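Local coordinates for isochorismatase family protein family (Burkholderia thailandensis, PDB 3TXY), which is of uncharacterised function but belongs to the isochorismatase-like family and is probably a hydrolase, at residues A[46-49]-A[50-54]; A[106-110]-A[111-115]; A[168-171]-A[172-176]. All coordinates share one frame; numbering follows the deposited sequence.

Interaction 1 of 3, residues A[46-49]-A[50-54]; sequences ANAF and RARKL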
loop_
_atom_site.group_PDB
_atom_site.type_symbol
_atom_site.label_atom_id
_atom_site.label_comp_id
_atom_site.label_asym_id
_atom_site.label_seq_id
_atom_site.Cartn_x
_atom_site.Cartn_y
_atom_site.Cartn_z
ATOM N N ALA A 46 23.720 -6.686 3.447
ATOM C CA ALA A 46 23.725 -6.794 4.902
ATOM C C ALA A 46 25.157 -6.681 5.416
ATOM O O ALA A 46 25.431 -5.985 6.395
ATOM C CB ALA A 46 23.120 -8.118 5.321
ATOM N N ASN A 47 26.079 -7.338 4.731
ATOM C CA ASN A 47 27.503 -7.239 5.118
ATOM C C ASN A 47 28.000 -5.786 5.059
ATOM O O ASN A 47 28.676 -5.317 5.970
ATOM C CB ASN A 47 28.370 -8.131 4.237
ATOM C CG ASN A 47 28.127 -9.607 4.483
ATOM O OD1 ASN A 47 27.533 -10.000 5.494
ATOM N ND2 ASN A 47 28.556 -10.434 3.542
ATOM N N ALA A 48 27.610 -5.079 4.002
ATOM C CA ALA A 48 27.975 -3.668 3.828
ATOM C C ALA A 48 27.367 -2.769 4.916
ATOM O O ALA A 48 28.038 -1.851 5.417
ATOM C CB ALA A 48 27.567 -3.202 2.443
ATOM N N PHE A 49 26.113 -3.041 5.286
ATOM C CA PHE A 49 25.462 -2.346 6.396
ATOM C C PHE A 49 26.119 -2.625 7.752
ATOM O O PHE A 49 26.477 -1.684 8.472
ATOM C CB PHE A 49 23.960 -2.667 6.427
ATOM C CG PHE A 49 23.150 -1.784 5.511
ATOM C CD1 PHE A 49 23.207 -1.952 4.128
ATOM C CD2 PHE A 49 22.365 -0.750 6.020
ATOM C CE1 PHE A 49 22.467 -1.125 3.274
ATOM C CE2 PHE A 49 21.655 0.088 5.176
ATOM C CZ PHE A 49 21.687 -0.104 3.809
ATOM N N ARG A 50 26.341 -3.898 8.068
ATOM C CA ARG A 50 26.917 -4.266 9.364
ATOM C C ARG A 50 28.317 -3.684 9.544
ATOM O O ARG A 50 28.652 -3.184 10.633
ATOM C CB ARG A 50 26.918 -5.787 9.539
ATOM C CG ARG A 50 25.517 -6.381 9.719
ATOM C CD ARG A 50 25.597 -7.781 10.316
ATOM N NE ARG A 50 24.432 -8.608 9.988
ATOM C CZ ARG A 50 24.297 -9.325 8.869
ATOM N NH1 ARG A 50 25.232 -9.311 7.921
ATOM N NH2 ARG A 50 23.199 -10.043 8.684
ATOM N N ALA A 51 29.106 -3.723 8.468
ATOM C CA ALA A 51 30.426 -3.069 8.402
ATOM C C ALA A 51 30.411 -1.610 8.852
ATOM O O ALA A 51 31.427 -1.098 9.340
ATOM C CB ALA A 51 30.997 -3.155 6.984
ATOM N N ARG A 52 29.277 -0.943 8.671
ATOM C CA ARG A 52 29.128 0.481 8.996
ATOM C C ARG A 52 28.321 0.713 10.270
ATOM O O ARG A 52 27.953 1.853 10.578
ATOM C CB ARG A 52 28.504 1.223 7.811
ATOM C CG ARG A 52 29.457 1.366 6.637
ATOM C CD ARG A 52 28.742 1.790 5.365
ATOM N NE ARG A 52 29.647 1.887 4.217
ATOM C CZ ARG A 52 30.131 0.858 3.516
ATOM N NH1 ARG A 52 29.838 -0.403 3.831
ATOM N NH2 ARG A 52 30.937 1.095 2.490
ATOM N N LYS A 53 28.078 -0.368 11.012
ATOM C CA LYS A 53 27.248 -0.347 12.214
ATOM C C LYS A 53 25.856 0.221 11.930
ATOM O O LYS A 53 25.276 0.934 12.762
ATOM C CB LYS A 53 27.964 0.394 13.362
ATOM C CG LYS A 53 29.315 -0.241 13.715
ATOM C CD LYS A 53 30.030 0.459 14.863
ATOM C CE LYS A 53 30.621 1.801 14.435
ATOM N NZ LYS A 53 31.242 2.523 15.592
ATOM N N LEU A 54 25.320 -0.131 10.758
ATOM C CA LEU A 54 23.979 0.274 10.361
ATOM C C LEU A 54 23.054 -0.911 10.550
ATOM O O LEU A 54 23.455 -2.033 10.269
ATOM C CB LEU A 54 23.939 0.727 8.902
ATOM C CG LEU A 54 24.866 1.896 8.569
ATOM C CD1 LEU A 54 25.040 1.997 7.057
ATOM C CD2 LEU A 54 24.312 3.196 9.166
HETATM O O HOH W 1 28.240 -8.897 8.256
#
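A Schellman motif ends helix 35-51 here, and Phe49 and Leu54 meet across it. Leu54 CB comes to 3.6 Å from Phe49 CD2, an oblique approach to the ring, with CD1 of the same leucine slightly further off. The backbone explains why they meet. Phe49 O accepts two N-H groups, Leu54 N at 3.0 Å and Arg52 N at 2.9 Å, reaching it from opposite faces of the carbonyl plane, each well out of it. Lys53, with its positive phi of 55°, is the C-prime residue, and its own N closes on Arg50 O at 2.9 Å. The chain thus doubles back and drops Leu54 beside the phenyl ring.

Helix 35-51 is the crossover between the parallel strands 14-19 and 56-61, and the apolar pair faces them: Val14 touches both Phe49 and Leu54, while Val56 also packs on Phe49. Helix 186-194 adds Leu193 to the cover of the ring.

The two arginines each turn back along the helix. In Arg52, CG lies anti to the carbonyl carbon (chi1 -71°) and the chain is extended as far as NE, which brings NH1 to Ala48 O at 2.8 Å. The oxygen lies at the edge of the guanidinium, 8° from its plane, so a carbonyl of the last turn gains a side-chain donor. Arg50 runs one turn back on another side of the helix, its NH1 3.6 Å from Ala46 CB. A water links NH1 of Arg50 to Asn47 OD1, accepting from the arginine and donating to the amide oxygen at 3.1 Å each. The other terminal nitrogen of Arg50, NH2, makes a salt bridge to Asp101.

Interaction 2 of 3, residues A[106-110]-A[111-115]; sequences KHQWG and AFTGT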
loop_
_atom_site.group_PDB
_atom_site.type_symbol
_atom_site.label_atom_id
_atom_site.label_comp_id
_atom_site.label_asym_id
_atom_site.label_seq_id
_atom_site.Cartn_x
_atom_site.Cartn_y
_atom_site.Cartn_z
ATOM N N LYS A 106 5.696 -10.446 10.995
ATOM C CA LYS A 106 4.423 -9.865 10.540
ATOM C C LYS A 106 3.400 -10.954 10.240
ATOM O O LYS A 106 3.750 -12.138 10.096
ATOM C CB LYS A 106 4.645 -8.957 9.311
ATOM C CG LYS A 106 5.092 -9.664 8.037
ATOM C CD LYS A 106 5.339 -8.689 6.892
ATOM C CE LYS A 106 5.924 -9.382 5.664
ATOM N NZ LYS A 106 4.880 -10.047 4.813
ATOM N N HIS A 107 2.140 -10.539 10.126
ATOM C CA HIS A 107 1.002 -11.451 9.903
ATOM C C HIS A 107 0.154 -11.077 8.704
ATOM O O HIS A 107 -1.025 -11.444 8.647
ATOM C CB HIS A 107 0.077 -11.495 11.129
ATOM C CG HIS A 107 0.784 -11.723 12.446
ATOM N ND1 HIS A 107 1.531 -12.824 12.696
ATOM C CD2 HIS A 107 0.761 -10.982 13.636
ATOM C CE1 HIS A 107 2.005 -12.760 13.961
ATOM N NE2 HIS A 107 1.512 -11.641 14.538
ATOM N N GLN A 108 0.727 -10.318 7.772
ATOM C CA GLN A 108 0.057 -9.887 6.528
ATOM C C GLN A 108 1.118 -9.360 5.563
ATOM O O GLN A 108 2.307 -9.548 5.821
ATOM C CB GLN A 108 -1.019 -8.843 6.796
ATOM C CG GLN A 108 -0.461 -7.496 7.222
ATOM C CD GLN A 108 0.108 -7.502 8.632
ATOM O OE1 GLN A 108 -0.551 -7.958 9.565
ATOM N NE2 GLN A 108 1.327 -6.959 8.796
ATOM N N TRP A 109 0.701 -8.692 4.473
ATOM C CA TRP A 109 1.624 -8.272 3.416
ATOM C C TRP A 109 2.696 -7.359 3.911
ATOM O O TRP A 109 3.881 -7.722 3.906
ATOM C CB TRP A 109 0.896 -7.587 2.270
ATOM C CG TRP A 109 -0.055 -8.454 1.488
ATOM C CD1 TRP A 109 -0.416 -9.776 1.720
ATOM C CD2 TRP A 109 -0.884 -8.026 0.361
ATOM N NE1 TRP A 109 -1.349 -10.193 0.798
ATOM C CE2 TRP A 109 -1.679 -9.187 -0.035
ATOM C CE3 TRP A 109 -1.022 -6.848 -0.341
ATOM C CZ2 TRP A 109 -2.562 -9.138 -1.098
ATOM C CZ3 TRP A 109 -1.916 -6.805 -1.402
ATOM C CH2 TRP A 109 -2.662 -7.926 -1.777
ATOM N N GLY A 110 2.290 -6.173 4.355
ATOM C CA GLY A 110 3.224 -5.140 4.737
ATOM C C GLY A 110 3.831 -5.360 6.099
ATOM O O GLY A 110 3.239 -6.020 6.964
ATOM N N ALA A 111 5.015 -4.774 6.297
ATOM C CA ALA A 111 5.815 -5.047 7.486
ATOM C C ALA A 111 5.604 -4.116 8.673
ATOM O O ALA A 111 6.325 -4.239 9.663
ATOM C CB ALA A 111 7.305 -5.095 7.126
ATOM N N PHE A 112 4.631 -3.205 8.601
ATOM C CA PHE A 112 4.349 -2.304 9.717
ATOM C C PHE A 112 3.194 -2.756 10.610
ATOM O O PHE A 112 3.305 -2.720 11.844
ATOM C CB PHE A 112 4.060 -0.918 9.186
ATOM C CG PHE A 112 5.271 -0.196 8.674
ATOM C CD1 PHE A 112 6.081 0.511 9.542
ATOM C CD2 PHE A 112 5.574 -0.176 7.315
ATOM C CE1 PHE A 112 7.174 1.217 9.085
ATOM C CE2 PHE A 112 6.663 0.526 6.849
ATOM C CZ PHE A 112 7.477 1.212 7.734
ATOM N N THR A 113 2.065 -3.114 9.993
ATOM C CA THR A 113 0.869 -3.477 10.759
ATOM C C THR A 113 1.163 -4.627 11.743
ATOM O O THR A 113 1.670 -5.674 11.345
ATOM C CB THR A 113 -0.298 -3.886 9.840
ATOM O OG1 THR A 113 -0.601 -2.824 8.919
ATOM C CG2 THR A 113 -1.552 -4.191 10.674
ATOM N N GLY A 114 0.875 -4.388 13.027
ATOM C CA GLY A 114 1.082 -5.386 14.052
ATOM C C GLY A 114 2.529 -5.725 14.355
ATOM O O GLY A 114 2.797 -6.778 14.929
ATOM N N THR A 115 3.463 -4.857 13.963
ATOM C CA THR A 115 4.894 -5.145 14.176
ATOM C C THR A 115 5.572 -4.041 14.947
ATOM O O THR A 115 4.969 -2.983 15.204
ATOM C CB THR A 115 5.695 -5.362 12.876
ATOM O OG1 THR A 115 6.059 -4.105 12.289
ATOM C CG2 THR A 115 4.946 -6.245 11.840
HETATM O O HOH W 2 1.165 -8.374 11.790
#
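Lys106 and Thr115 touch first through carbon: CB of the lysine, at the base of its chain, lies 3.7 Å from Thr115 CG2. CG of the lysine sits between the backbone N and the carbonyl carbon (chi1 67°), and the chain then runs straight along Ala111, with Lys106 CD 3.7 Å from Ala111 CA and a little further from its CB. Only at chi4 does it bend, turning NZ back over its own loop. There NZ donates to Trp109 O at 2.7 Å and to Gln108 O at 2.8 Å, rising above the plane of the Trp109 carbonyl but only slightly tilted from that of Gln108. Asp20 makes a salt bridge to the same nitrogen, and Thr61 OG1 is a further hydrogen-bond partner.

Gln108 ties the two halves of the loop together. A bend at chi2 (-72°) carries its amide inward, where NE2 donates twice. Gly110 O lies in the amide plane, 2.8 Å from NE2 of Gln108, whereas Thr113 O, 2.9 Å from that NE2, is 30° out of the plane and makes a less straight bond. The other end of the amide, OE1, accepts a hydrogen bond from a water that also donates to Thr113 O and accepts from His107 N. Thr113 O therefore receives both the amide and the water.

Beyond it, Phe112 to Thr115 form a type II beta turn, and Thr115 OG1 donates to Ala111 O at 2.6 Å. Glu149 of the second subunit accepts from Gly110 N and is hydrogen-bonded to Thr113 OG1, so the dimer interface reaches this loop. Strand-end Lys106 paired with Asp20 resembles the Asp-Lys pair in the active sites of isochorismatase-like hydrolases, consistent with a similar site here.

Interaction 3 of 3, residues A[168-171]-A[172-176]; sequences AQTF and ALTQI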
loop_
_atom_site.group_PDB
_atom_site.type_symbol
_atom_site.label_atom_id
_atom_site.label_comp_id
_atom_site.label_asym_id
_atom_site.label_seq_id
_atom_site.Cartn_x
_atom_site.Cartn_y
_atom_site.Cartn_z
ATOM N N ALA A 168 4.863 -7.458 -13.911
ATOM C CA ALA A 168 4.595 -6.950 -12.553
ATOM C C ALA A 168 5.810 -6.270 -11.965
ATOM O O ALA A 168 5.706 -5.217 -11.346
ATOM C CB ALA A 168 4.128 -8.062 -11.636
ATOM N N GLN A 169 6.981 -6.850 -12.186
ATOM C CA GLN A 169 8.218 -6.212 -11.743
ATOM C C GLN A 169 8.337 -4.832 -12.351
ATOM O O GLN A 169 8.552 -3.846 -11.647
ATOM C CB GLN A 169 9.422 -7.038 -12.140
ATOM C CG GLN A 169 10.756 -6.438 -11.686
ATOM C CD GLN A 169 11.113 -6.791 -10.248
ATOM O OE1 GLN A 169 10.264 -7.248 -9.482
ATOM N NE2 GLN A 169 12.399 -6.617 -9.894
ATOM N N THR A 170 8.193 -4.769 -13.667
ATOM C CA THR A 170 8.330 -3.514 -14.376
ATOM C C THR A 170 7.306 -2.486 -13.943
ATOM O O THR A 170 7.652 -1.323 -13.763
ATOM C CB THR A 170 8.296 -3.724 -15.904
ATOM O OG1 THR A 170 9.463 -4.476 -16.261
ATOM C CG2 THR A 170 8.309 -2.363 -16.643
ATOM N N PHE A 171 6.060 -2.910 -13.765
ATOM C CA PHE A 171 5.024 -1.996 -13.304
ATOM C C PHE A 171 5.396 -1.351 -11.967
ATOM O O PHE A 171 5.342 -0.150 -11.830
ATOM C CB PHE A 171 3.672 -2.690 -13.176
ATOM C CG PHE A 171 2.574 -1.734 -12.893
ATOM C CD1 PHE A 171 2.212 -1.432 -11.588
ATOM C CD2 PHE A 171 1.951 -1.066 -13.937
ATOM C CE1 PHE A 171 1.214 -0.506 -11.343
ATOM C CE2 PHE A 171 0.947 -0.143 -13.693
ATOM C CZ PHE A 171 0.586 0.138 -12.391
ATOM N N ALA A 172 5.774 -2.161 -10.976
ATOM C CA ALA A 172 6.155 -1.619 -9.670
ATOM C C ALA A 172 7.375 -0.700 -9.797
ATOM O O ALA A 172 7.388 0.401 -9.274
ATOM C CB ALA A 172 6.450 -2.756 -8.682
ATOM N N LEU A 173 8.413 -1.147 -10.505
ATOM C CA LEU A 173 9.667 -0.395 -10.547
ATOM C C LEU A 173 9.590 0.893 -11.346
ATOM O O LEU A 173 10.343 1.828 -11.079
ATOM C CB LEU A 173 10.818 -1.259 -11.091
ATOM C CG LEU A 173 11.297 -2.447 -10.255
ATOM C CD1 LEU A 173 12.530 -3.066 -10.907
ATOM C CD2 LEU A 173 11.590 -2.068 -8.814
ATOM N N THR A 174 8.697 0.944 -12.331
ATOM C CA THR A 174 8.597 2.106 -13.207
ATOM C C THR A 174 7.359 2.981 -12.940
ATOM O O THR A 174 7.431 4.213 -13.130
ATOM C CB THR A 174 8.638 1.691 -14.692
ATOM O OG1 THR A 174 7.437 0.970 -15.037
ATOM C CG2 THR A 174 9.867 0.831 -14.965
ATOM N N GLN A 175 6.260 2.380 -12.480
ATOM C CA GLN A 175 4.995 3.124 -12.343
ATOM C C GLN A 175 4.666 3.541 -10.898
ATOM O O GLN A 175 3.933 4.503 -10.707
ATOM C CB GLN A 175 3.809 2.337 -12.921
ATOM C CG GLN A 175 3.943 1.939 -14.381
ATOM C CD GLN A 175 3.999 3.115 -15.327
ATOM O OE1 GLN A 175 3.162 4.027 -15.270
ATOM N NE2 GLN A 175 4.977 3.095 -16.227
ATOM N N ILE A 176 5.188 2.819 -9.908
ATOM C CA ILE A 176 4.867 3.080 -8.508
ATOM C C ILE A 176 6.051 3.561 -7.707
ATOM O O ILE A 176 5.999 4.606 -7.127
ATOM C CB ILE A 176 4.301 1.836 -7.776
ATOM C CG1 ILE A 176 3.107 1.242 -8.534
ATOM C CG2 ILE A 176 3.901 2.222 -6.351
ATOM C CD1 ILE A 176 1.921 2.179 -8.690
#
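Phe171 lays one face of its ring against Gln175, one turn on in the helix. Gln175 CB stands 3.9 Å from the ring centroid and only 10° off the ring normal, a CH-pi contact almost over the centre, and its CG is 3.6 Å from Phe171 CD2. Ile176 takes another part of the ring, bringing CG1 to 3.8 Å from Phe171 CE1 at an oblique angle. CG of Phe171 stands anti to its own N (chi1 -172°), which swings the ring toward the following turn where both partners lie. Across the dimer it stacks on Phe171 of the second subunit.

All this belongs to helix 166-180, the connection of the beta-alpha-beta unit between strands 153-162 and 182-184. Its turn at 172-176 widens to the pi type. Phe171 O still accepts Gln175 N at 2.8 Å, but the bond from Ile176 N to Ala172 O is weak. One residue earlier, Thr170 O is held twice from opposite faces of its plane, by Thr174 N at 2.9 Å and Thr174 OG1 at 2.6 Å.

Away from the ring, Leu173 CD1 rests 3.7 Å from Gln169 NE2. That amide is fixed by Thr136 at OE1 and by the carbonyl of Val161 at NE2, bonds that tie the helix to its neighbours.

Overall arrangement
Interactions 1, 2 and 3 follow one another along the chain, all within one domain built round a six-stranded parallel sheet. Interaction 1 ends helix 35-51, interaction 2 is the loop between strand 102-106 and helix 117-123, and interaction 3 lies on helix 166-180, toward the other end of the strand order. The centres of interactions 1 and 2 are about 25 Å apart. Those of interactions 2 and 3 are about 22 Å apart. Those of interactions 1 and 3 are about 28 Å apart, and none touches another. Interactions 2 and 3 both reach the second subunit, whereas interaction 1 meets no other chain of the assembly, so at least these two parts of the chain contribute to the dimer interface.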